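Local coordinates for periplasmic protein-probably involved in high-affinity Fe2+ transport (PDB 5I0Y), which binds copper in the periplasm and is probably a component of high-affinity iron transport, a role that requires its copper site, at residues A41-Q46 with F147-L152; E81-T86 with K103-G108; A20-Q25 with Q46-A51. The protein carries 1 engineered substitution. All blocks are in the same frame, centred on the assembly; numbering follows the deposited sequence.

Interaction 1 (A41-Q46 with F147-L152). Engineered in segment 41-46: Gln-46 (natural residue Glu). With CU (copper (II) ion), chain D.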
loop_
_atom_site.group_PDB
_atom_site.type_symbol
_atom_site.label_atom_id
_atom_site.label_comp_id
_atom_site.label_asym_id
_atom_site.label_seq_id
_atom_site.Cartn_x
_atom_site.Cartn_y
_atom_site.Cartn_z
ATOM N N ALA B 41 -12.204 3.064 22.709
ATOM C CA ALA B 41 -10.980 3.781 22.362
ATOM C C ALA B 41 -11.130 5.268 22.657
ATOM O O ALA B 41 -12.247 5.787 22.799
ATOM C CB ALA B 41 -10.665 3.586 20.878
ATOM N N ASP B 42 -9.993 5.963 22.742
ATOM C CA ASP B 42 -9.971 7.410 22.910
ATOM C C ASP B 42 -9.599 8.124 21.617
ATOM O O ASP B 42 -10.101 9.198 21.326
ATOM C CB ASP B 42 -8.979 7.789 24.014
ATOM C CG ASP B 42 -9.424 7.294 25.384
ATOM O OD1 ASP B 42 -10.618 7.491 25.734
ATOM O OD2 ASP B 42 -8.589 6.711 26.101
ATOM N N VAL B 43 -8.688 7.523 20.847
ATOM C CA VAL B 43 -8.252 8.144 19.594
ATOM C C VAL B 43 -7.986 7.042 18.570
ATOM O O VAL B 43 -7.829 5.884 18.932
ATOM C CB VAL B 43 -6.959 9.015 19.756
ATOM C CG1 VAL B 43 -7.098 10.072 20.864
ATOM C CG2 VAL B 43 -5.710 8.155 19.984
ATOM N N HIS B 44 -7.963 7.430 17.300
ATOM C CA HIS B 44 -7.286 6.651 16.263
ATOM C C HIS B 44 -5.940 7.287 16.087
ATOM O O HIS B 44 -5.860 8.479 15.779
ATOM C CB HIS B 44 -8.081 6.726 14.961
ATOM C CG HIS B 44 -7.683 5.688 13.922
ATOM N ND1 HIS B 44 -7.795 4.357 14.132
ATOM C CD2 HIS B 44 -7.187 5.842 12.629
ATOM C CE1 HIS B 44 -7.397 3.697 13.020
ATOM N NE2 HIS B 44 -7.013 4.606 12.112
ATOM N N LEU B 45 -4.882 6.512 16.333
ATOM C CA LEU B 45 -3.513 6.992 16.203
ATOM C C LEU B 45 -2.952 6.526 14.868
ATOM O O LEU B 45 -3.149 5.382 14.470
ATOM C CB LEU B 45 -2.652 6.474 17.364
ATOM C CG LEU B 45 -1.168 6.883 17.395
ATOM C CD1 LEU B 45 -0.999 8.374 17.646
ATOM C CD2 LEU B 45 -0.432 6.060 18.447
ATOM N N GLN B 46 -2.248 7.416 14.193
ATOM C CA GLN B 46 -1.835 7.156 12.822
ATOM C C GLN B 46 -0.384 7.531 12.583
ATOM O O GLN B 46 0.148 8.466 13.205
ATOM C CB GLN B 46 -2.667 8.007 11.857
ATOM C CG GLN B 46 -4.110 7.605 11.695
ATOM C CD GLN B 46 -4.771 8.298 10.514
ATOM O OE1 GLN B 46 -4.138 9.062 9.760
ATOM N NE2 GLN B 46 -6.024 8.009 10.332
ATOM N N PHE B 147 4.248 15.172 22.429
ATOM C CA PHE B 147 3.025 15.934 22.267
ATOM C C PHE B 147 2.258 16.014 23.569
ATOM O O PHE B 147 2.399 15.147 24.429
ATOM C CB PHE B 147 2.144 15.360 21.124
ATOM C CG PHE B 147 1.646 13.950 21.356
ATOM C CD1 PHE B 147 0.303 13.724 21.647
ATOM C CD2 PHE B 147 2.493 12.848 21.233
ATOM C CE1 PHE B 147 -0.173 12.435 21.848
ATOM C CE2 PHE B 147 2.024 11.559 21.430
ATOM C CZ PHE B 147 0.687 11.352 21.731
ATOM N N LYS B 148 1.443 17.057 23.679
ATOM C CA LYS B 148 0.518 17.197 24.790
ATOM C C LYS B 148 -0.856 16.692 24.361
ATOM O O LYS B 148 -1.435 17.165 23.381
ATOM C CB LYS B 148 0.463 18.644 25.266
ATOM C CG LYS B 148 -0.193 18.793 26.630
ATOM C CD LYS B 148 -0.544 20.240 26.918
ATOM C CE LYS B 148 -1.396 20.353 28.171
ATOM N NZ LYS B 148 -2.315 21.525 28.147
ATOM N N TYR B 149 -1.357 15.699 25.077
ATOM C CA TYR B 149 -2.683 15.155 24.826
ATOM C C TYR B 149 -3.674 15.685 25.858
ATOM O O TYR B 149 -3.476 15.498 27.059
ATOM C CB TYR B 149 -2.652 13.620 24.862
ATOM C CG TYR B 149 -4.017 12.996 24.743
ATOM C CD1 TYR B 149 -4.729 13.070 23.547
ATOM C CD2 TYR B 149 -4.605 12.346 25.827
ATOM C CE1 TYR B 149 -5.987 12.509 23.438
ATOM C CE2 TYR B 149 -5.858 11.785 25.723
ATOM C CZ TYR B 149 -6.542 11.868 24.530
ATOM O OH TYR B 149 -7.789 11.314 24.452
ATOM N N VAL B 150 -4.734 16.337 25.386
ATOM C CA VAL B 150 -5.747 16.915 26.274
ATOM C C VAL B 150 -7.118 16.283 26.061
ATOM O O VAL B 150 -8.057 16.517 26.825
ATOM C CB VAL B 150 -5.822 18.461 26.155
ATOM C CG1 VAL B 150 -4.572 19.106 26.745
ATOM C CG2 VAL B 150 -6.042 18.913 24.718
ATOM N N GLY B 151 -7.204 15.443 25.034
ATOM C CA GLY B 151 -8.461 14.872 24.612
ATOM C C GLY B 151 -8.925 15.535 23.333
ATOM O O GLY B 151 -8.226 16.377 22.746
ATOM N N LEU B 152 -10.115 15.157 22.900
ATOM C CA LEU B 152 -10.662 15.669 21.651
ATOM C C LEU B 152 -11.868 16.541 21.941
ATOM O O LEU B 152 -12.382 16.541 23.063
ATOM C CB LEU B 152 -11.048 14.511 20.731
ATOM C CG LEU B 152 -9.892 13.598 20.322
ATOM C CD1 LEU B 152 -10.450 12.335 19.692
ATOM C CD2 LEU B 152 -8.952 14.319 19.366
HETATM CU CU CU D . -6.923 4.028 10.149
#

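Interaction 2 (E81-T86 with K103-G108)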
loop_
_atom_site.group_PDB
_atom_site.type_symbol
_atom_site.label_atom_id
_atom_site.label_comp_id
_atom_site.label_asym_id
_atom_site.label_seq_id
_atom_site.Cartn_x
_atom_site.Cartn_y
_atom_site.Cartn_z
ATOM N N GLU B 81 3.191 5.648 32.577
ATOM C CA GLU B 81 2.448 4.517 32.010
ATOM C C GLU B 81 2.822 4.299 30.536
ATOM O O GLU B 81 2.951 5.258 29.771
ATOM C CB GLU B 81 0.936 4.706 32.159
ATOM C CG GLU B 81 0.176 3.385 32.060
ATOM C CD GLU B 81 -1.328 3.549 32.062
ATOM O OE1 GLU B 81 -1.835 4.601 32.493
ATOM O OE2 GLU B 81 -2.018 2.609 31.627
ATOM N N LYS B 82 3.004 3.036 30.168
ATOM C CA LYS B 82 3.473 2.662 28.835
ATOM C C LYS B 82 2.500 1.701 28.151
ATOM O O LYS B 82 1.882 0.860 28.801
ATOM C CB LYS B 82 4.843 1.996 28.947
ATOM C CG LYS B 82 5.458 1.582 27.613
ATOM C CD LYS B 82 6.811 0.918 27.795
ATOM C CE LYS B 82 7.836 1.909 28.323
ATOM N NZ LYS B 82 9.061 1.231 28.831
ATOM N N GLN B 83 2.372 1.837 26.832
ATOM C CA GLN B 83 1.526 0.955 26.033
ATOM C C GLN B 83 2.255 0.668 24.739
ATOM O O GLN B 83 2.869 1.564 24.154
ATOM C CB GLN B 83 0.195 1.650 25.742
ATOM C CG GLN B 83 -0.840 0.813 25.003
ATOM C CD GLN B 83 -2.027 1.653 24.580
ATOM O OE1 GLN B 83 -2.649 2.331 25.399
ATOM N NE2 GLN B 83 -2.325 1.645 23.299
ATOM N N GLU B 84 2.210 -0.586 24.306
ATOM C CA GLU B 84 2.791 -1.004 23.039
ATOM C C GLU B 84 1.682 -1.568 22.170
ATOM O O GLU B 84 0.697 -2.119 22.680
ATOM C CB GLU B 84 3.862 -2.082 23.241
ATOM C CG GLU B 84 4.651 -2.000 24.543
ATOM C CD GLU B 84 6.111 -1.607 24.369
ATOM O OE1 GLU B 84 6.540 -1.222 23.255
ATOM O OE2 GLU B 84 6.844 -1.670 25.381
ATOM N N GLY B 85 1.826 -1.424 20.857
ATOM C CA GLY B 85 0.851 -1.994 19.932
ATOM C C GLY B 85 1.356 -1.928 18.508
ATOM O O GLY B 85 2.500 -1.547 18.253
ATOM N N THR B 86 0.523 -2.375 17.576
ATOM C CA THR B 86 0.883 -2.411 16.168
ATOM C C THR B 86 -0.149 -1.617 15.377
ATOM O O THR B 86 -1.308 -1.493 15.778
ATOM C CB THR B 86 0.900 -3.851 15.638
ATOM O OG1 THR B 86 -0.383 -4.434 15.899
ATOM C CG2 THR B 86 2.004 -4.658 16.336
ATOM N N LYS B 103 -6.672 3.126 23.317
ATOM C CA LYS B 103 -7.082 3.783 24.537
ATOM C C LYS B 103 -5.872 4.547 25.035
ATOM O O LYS B 103 -4.798 3.974 25.170
ATOM C CB LYS B 103 -7.557 2.750 25.562
ATOM C CG LYS B 103 -8.185 3.347 26.811
ATOM C CD LYS B 103 -8.477 2.279 27.853
ATOM C CE LYS B 103 -8.614 2.904 29.232
ATOM N NZ LYS B 103 -7.310 3.470 29.690
ATOM N N MET B 104 -6.047 5.842 25.261
ATOM C CA MET B 104 -4.991 6.676 25.835
ATOM C C MET B 104 -4.855 6.426 27.343
ATOM O O MET B 104 -5.605 5.650 27.929
ATOM C CB MET B 104 -5.248 8.144 25.499
ATOM C CG MET B 104 -5.048 8.459 24.014
ATOM S SD MET B 104 -3.346 8.287 23.413
ATOM C CE MET B 104 -2.640 9.821 24.001
ATOM N N MET B 105 -3.890 7.101 27.956
ATOM C CA MET B 105 -3.567 6.881 29.357
ATOM C C MET B 105 -3.685 8.193 30.131
ATOM O O MET B 105 -2.812 8.551 30.932
ATOM C CB MET B 105 -2.173 6.249 29.464
ATOM C CG MET B 105 -2.055 4.988 28.616
ATOM S SD MET B 105 -0.451 4.175 28.634
ATOM C CE MET B 105 0.467 5.093 27.402
ATOM N N GLY B 106 -4.772 8.915 29.867
ATOM C CA GLY B 106 -5.056 10.179 30.544
ATOM C C GLY B 106 -4.503 11.395 29.842
ATOM O O GLY B 106 -3.614 11.276 28.996
ATOM N N VAL B 107 -5.042 12.563 30.177
ATOM C CA VAL B 107 -4.515 13.835 29.689
ATOM C C VAL B 107 -3.099 14.018 30.232
ATOM O O VAL B 107 -2.823 13.638 31.373
ATOM C CB VAL B 107 -5.431 15.040 30.051
ATOM C CG1 VAL B 107 -6.787 14.895 29.371
ATOM C CG2 VAL B 107 -5.619 15.172 31.556
ATOM N N GLY B 108 -2.199 14.552 29.407
ATOM C CA GLY B 108 -0.809 14.740 29.812
ATOM C C GLY B 108 0.202 14.858 28.689
ATOM O O GLY B 108 -0.160 14.918 27.512
HETATM O O HOH W 1 -1.272 7.259 32.958
#

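Interaction 3 (A20-Q25 with Q46-A51). Engineered in segment 46-51: Gln-46 (natural residue Glu).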
loop_
_atom_site.group_PDB
_atom_site.type_symbol
_atom_site.label_atom_id
_atom_site.label_comp_id
_atom_site.label_asym_id
_atom_site.label_seq_id
_atom_site.Cartn_x
_atom_site.Cartn_y
_atom_site.Cartn_z
ATOM N N ALA B 20 5.083 11.633 9.998
ATOM C CA ALA B 20 4.358 12.392 11.019
ATOM C C ALA B 20 3.455 11.470 11.824
ATOM O O ALA B 20 2.948 10.466 11.300
ATOM C CB ALA B 20 3.521 13.482 10.376
ATOM N N ALA B 21 3.279 11.785 13.103
ATOM C CA ALA B 21 2.281 11.126 13.930
ATOM C C ALA B 21 1.085 12.059 14.005
ATOM O O ALA B 21 1.246 13.268 14.160
ATOM C CB ALA B 21 2.845 10.848 15.308
ATOM N N VAL B 22 -0.116 11.505 13.870
ATOM C CA VAL B 22 -1.328 12.295 14.025
ATOM C C VAL B 22 -2.355 11.445 14.736
ATOM O O VAL B 22 -2.204 10.230 14.841
ATOM C CB VAL B 22 -1.904 12.798 12.681
ATOM C CG1 VAL B 22 -0.961 13.792 12.017
ATOM C CG2 VAL B 22 -2.202 11.632 11.755
ATOM N N TYR B 23 -3.391 12.094 15.244
ATOM C CA TYR B 23 -4.497 11.387 15.870
ATOM C C TYR B 23 -5.828 12.076 15.566
ATOM O O TYR B 23 -5.885 13.233 15.175
ATOM C CB TYR B 23 -4.275 11.190 17.384
ATOM C CG TYR B 23 -4.214 12.464 18.178
ATOM C CD1 TYR B 23 -5.339 12.962 18.834
ATOM C CD2 TYR B 23 -3.027 13.175 18.287
ATOM C CE1 TYR B 23 -5.279 14.135 19.567
ATOM C CE2 TYR B 23 -2.959 14.349 19.017
ATOM C CZ TYR B 23 -4.080 14.819 19.659
ATOM O OH TYR B 23 -3.982 15.992 20.380
ATOM N N LEU B 24 -6.897 11.313 15.728
ATOM C CA LEU B 24 -8.260 11.805 15.505
ATOM C C LEU B 24 -9.187 10.961 16.374
ATOM O O LEU B 24 -8.735 10.091 17.124
ATOM C CB LEU B 24 -8.646 11.718 14.018
ATOM C CG LEU B 24 -8.589 10.316 13.398
ATOM C CD1 LEU B 24 -9.635 10.155 12.297
ATOM C CD2 LEU B 24 -7.209 10.000 12.849
ATOM N N GLN B 25 -10.499 11.194 16.260
ATOM C CA GLN B 25 -11.440 10.364 17.003
ATOM C C GLN B 25 -11.366 8.905 16.574
ATOM O O GLN B 25 -10.945 8.608 15.446
ATOM C CB GLN B 25 -12.896 10.877 16.990
ATOM C CG GLN B 25 -13.227 11.985 16.015
ATOM C CD GLN B 25 -13.541 11.502 14.609
ATOM O OE1 GLN B 25 -13.271 10.356 14.241
ATOM N NE2 GLN B 25 -14.111 12.393 13.804
ATOM N N GLN B 46 -2.248 7.416 14.193
ATOM C CA GLN B 46 -1.835 7.156 12.822
ATOM C C GLN B 46 -0.384 7.531 12.583
ATOM O O GLN B 46 0.148 8.466 13.205
ATOM C CB GLN B 46 -2.667 8.007 11.857
ATOM C CG GLN B 46 -4.110 7.605 11.695
ATOM C CD GLN B 46 -4.771 8.298 10.514
ATOM O OE1 GLN B 46 -4.138 9.062 9.760
ATOM N NE2 GLN B 46 -6.024 8.009 10.332
ATOM N N ALA B 47 0.221 6.834 11.627
ATOM C CA ALA B 47 1.492 7.225 11.041
ATOM C C ALA B 47 1.238 7.712 9.630
ATOM O O ALA B 47 0.643 6.990 8.819
ATOM C CB ALA B 47 2.448 6.049 11.026
ATOM N N ASP B 48 1.622 8.957 9.364
ATOM C CA ASP B 48 1.533 9.549 8.038
ATOM C C ASP B 48 2.916 9.543 7.449
ATOM O O ASP B 48 3.823 10.204 7.963
ATOM C CB ASP B 48 1.025 10.982 8.103
ATOM C CG ASP B 48 -0.470 11.052 8.176
ATOM O OD1 ASP B 48 -1.120 10.005 7.965
ATOM O OD2 ASP B 48 -0.988 12.166 8.424
ATOM N N ILE B 49 3.078 8.786 6.375
ATOM C CA ILE B 49 4.404 8.559 5.792
ATOM C C ILE B 49 4.358 8.653 4.270
ATOM O O ILE B 49 3.668 7.884 3.602
ATOM C CB ILE B 49 4.989 7.202 6.238
ATOM C CG1 ILE B 49 5.101 7.133 7.774
ATOM C CG2 ILE B 49 6.352 6.986 5.589
ATOM C CD1 ILE B 49 5.335 5.744 8.315
ATOM N N HIS B 50 5.127 9.598 3.737
ATOM C CA HIS B 50 5.179 9.840 2.283
ATOM C C HIS B 50 6.576 10.127 1.831
ATOM O O HIS B 50 7.379 10.640 2.607
ATOM C CB HIS B 50 4.269 10.999 1.914
ATOM C CG HIS B 50 2.849 10.747 2.306
ATOM N ND1 HIS B 50 2.397 10.935 3.568
ATOM C CD2 HIS B 50 1.780 10.272 1.567
ATOM C CE1 HIS B 50 1.096 10.590 3.620
ATOM N NE2 HIS B 50 0.727 10.161 2.406
ATOM N N ALA B 51 6.898 9.779 0.589
ATOM C CA ALA B 51 8.206 10.103 0.045
ATOM C C ALA B 51 8.407 11.604 0.011
ATOM O O ALA B 51 7.451 12.364 -0.170
ATOM C CB ALA B 51 8.346 9.561 -1.367
#

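Interaction 1 (A41-Q46 with F147-L152)
Val-43 and Tyr-149 meet as their side chains approach from opposite directions. Val-43 CG1 lies 3.7 Å from Tyr-149 CE1 and comes to the ring obliquely. Its chi1 of -54° sets CG1 anti to the carbonyl carbon, which carries this methyl out to the ring. The same methyl also meets Leu-152, with CG1 to CD1 at 4.2 Å. Leu-152 CD1 also packs on the backbone of Asp-42, 3.6 Å from Asp-42 O. The phenol end of the tyrosine adds a further touch, with Tyr-149 OH 3.7 Å from Asp-42 CB. These are van der Waals contacts.

A second shell surrounds these groups. Gly-151 N sits over the centre of the Tyr-149 ring, 3.5 Å above its plane, so the chain folds back over its own aromatic side chain. Asp-42 OD2 accepts a hydrogen bond from Met-104 N. Asp-42 and Val-43 together face Ile-102, which makes a classic beta bulge where this strand begins.

One residue on, His-44 turns away from the contact and binds copper through NE2 at 2.0 Å. Its ND1 is hydrogen-bonded to Asn-101 OD1. Met-90 and His-97 of the same chain, with His-127 of the second subunit, complete the metal site. The engineered Gln-46 has NE2 4.1 Å from the copper, too far to be a ligand.

Residues 41-46 lead into strand 43-51, between strands 17-24 and 95-102. Residues 147-152 leave strand 141-149 at the sheet's far edge and reach across to the start of strand 43-51.

Interaction 2 (E81-T86 with K103-G108)
Met-105 lies against Glu-81 and Gln-83 from its first side-chain carbon to its last. Two conformers of it are deposited, and these contacts belong to one of them. CB meets the carboxylate, with Glu-81 OE1 at 3.5 Å. CG lies 3.8 Å from Glu-81 CD. SD rests on the acid's aliphatic part, 3.6 Å from Glu-81 CG. The bend at chi3 of -84° turns the terminal methyl toward the backbone at the start of strand 82-92. CE meets Glu-81 O at 3.4 Å, just ahead of the strand, and it also touches Gln-83 CB at 3.8 Å. The side chains of Glu-81 and Met-105 cross obliquely, so the acid passes over the thioether at a slant.

A water links the same two residues through polar atoms. It donates to Glu-81 OE1 at 2.8 Å and to Met-105 O at 2.9 Å. Met-105 O also accepts from Asn-76 ND2. Met-105 N is hydrogen-bonded to Tyr-110 OH, so both backbone ends of the methionine are held. The side chain also packs on Leu-74 of strand 69-76.

This joins the start of strand 82-92 to the loop between strands 95-102 and 108-117, at the protein surface. Lys-103 NZ and Glu-81 OE2 are oppositely charged and near, but not in contact. In this conformer the contact appears to rest mainly on van der Waals packing along the methionine, with a water-mediated polar link, and not on a salt bridge.

Interaction 3 (A20-Q25 with Q46-A51)
Gln-46 O is gripped from two sources and touched by a third. Val-22 N donates to it at 3.1 Å, tilted 29° from the carbonyl plane. Tyr-114 OH of strand 108-117 is hydrogen-bonded to the same oxygen. Ala-21 CA adds a CA-H...O contact to Gln-46 O at 3.5 Å. The return bond of this pair runs from Gln-46 N to Val-22 O at 2.9 Å.

Two residues along, Ala-20 N donates to Asp-48 O and Asp-48 N donates to Ala-20 O, each at 2.8 Å. Ala-20 with Asp-48 and Val-22 with Gln-46 are thus hydrogen-bonded pairs. Ala-21 with Ala-47 between them is a non-hydrogen-bonded pair. Strands 17-24 and 43-51 are antiparallel neighbours in the beta sandwich. The N-to-C directions of the two short segments make an angle of 140°, well off the 180° of straight antiparallel strands. Strand 6-14 lies beyond the first, strand 95-102 beyond the second.

Ala-20, Val-22, Gln-46 and Asp-48 share one face. The side chains of Val-22 and Asp-48, each in one of two deposited conformers, cross at about a right angle, and Val-22 CG2 is 3.6 Å from Asp-48 OD2. Val-22 CG2 also touches Gln-46 CB at 3.7 Å. With CG between the backbone N and the carbonyl carbon, chi1 59°, Leu-24 brings CD2 to 3.4 Å from NE2 of the engineered Gln-46. Extended beyond CG, the Gln-46 side chain packs on His-97 and on His-127 of the second subunit. On the other face, Ala-21 and Ala-47 both rest on Tyr-114.

From the N terminus, strand 17-24 opens interaction 3 and strand 43-51 closes it by direct pairing. Before that loop closes, residues 41-46 open interaction 1, so the two cross along the chain and share Gln-46. Residues 81-86 then open interaction 2, and the loop 103-108 closes it well within interaction 1. That outer loop ends only at residues 147-152. Interactions 2 and 3 follow in series and do not touch. Interaction 1 meets both: His-44 N probably hydrogen-bonds to Leu-24 O, and Tyr-149 N to Gly-108 O. Together they tie strand 43-51, which carries one copper ligand, to strand 17-24, to loop 103-108 and to the edge strand 141-149.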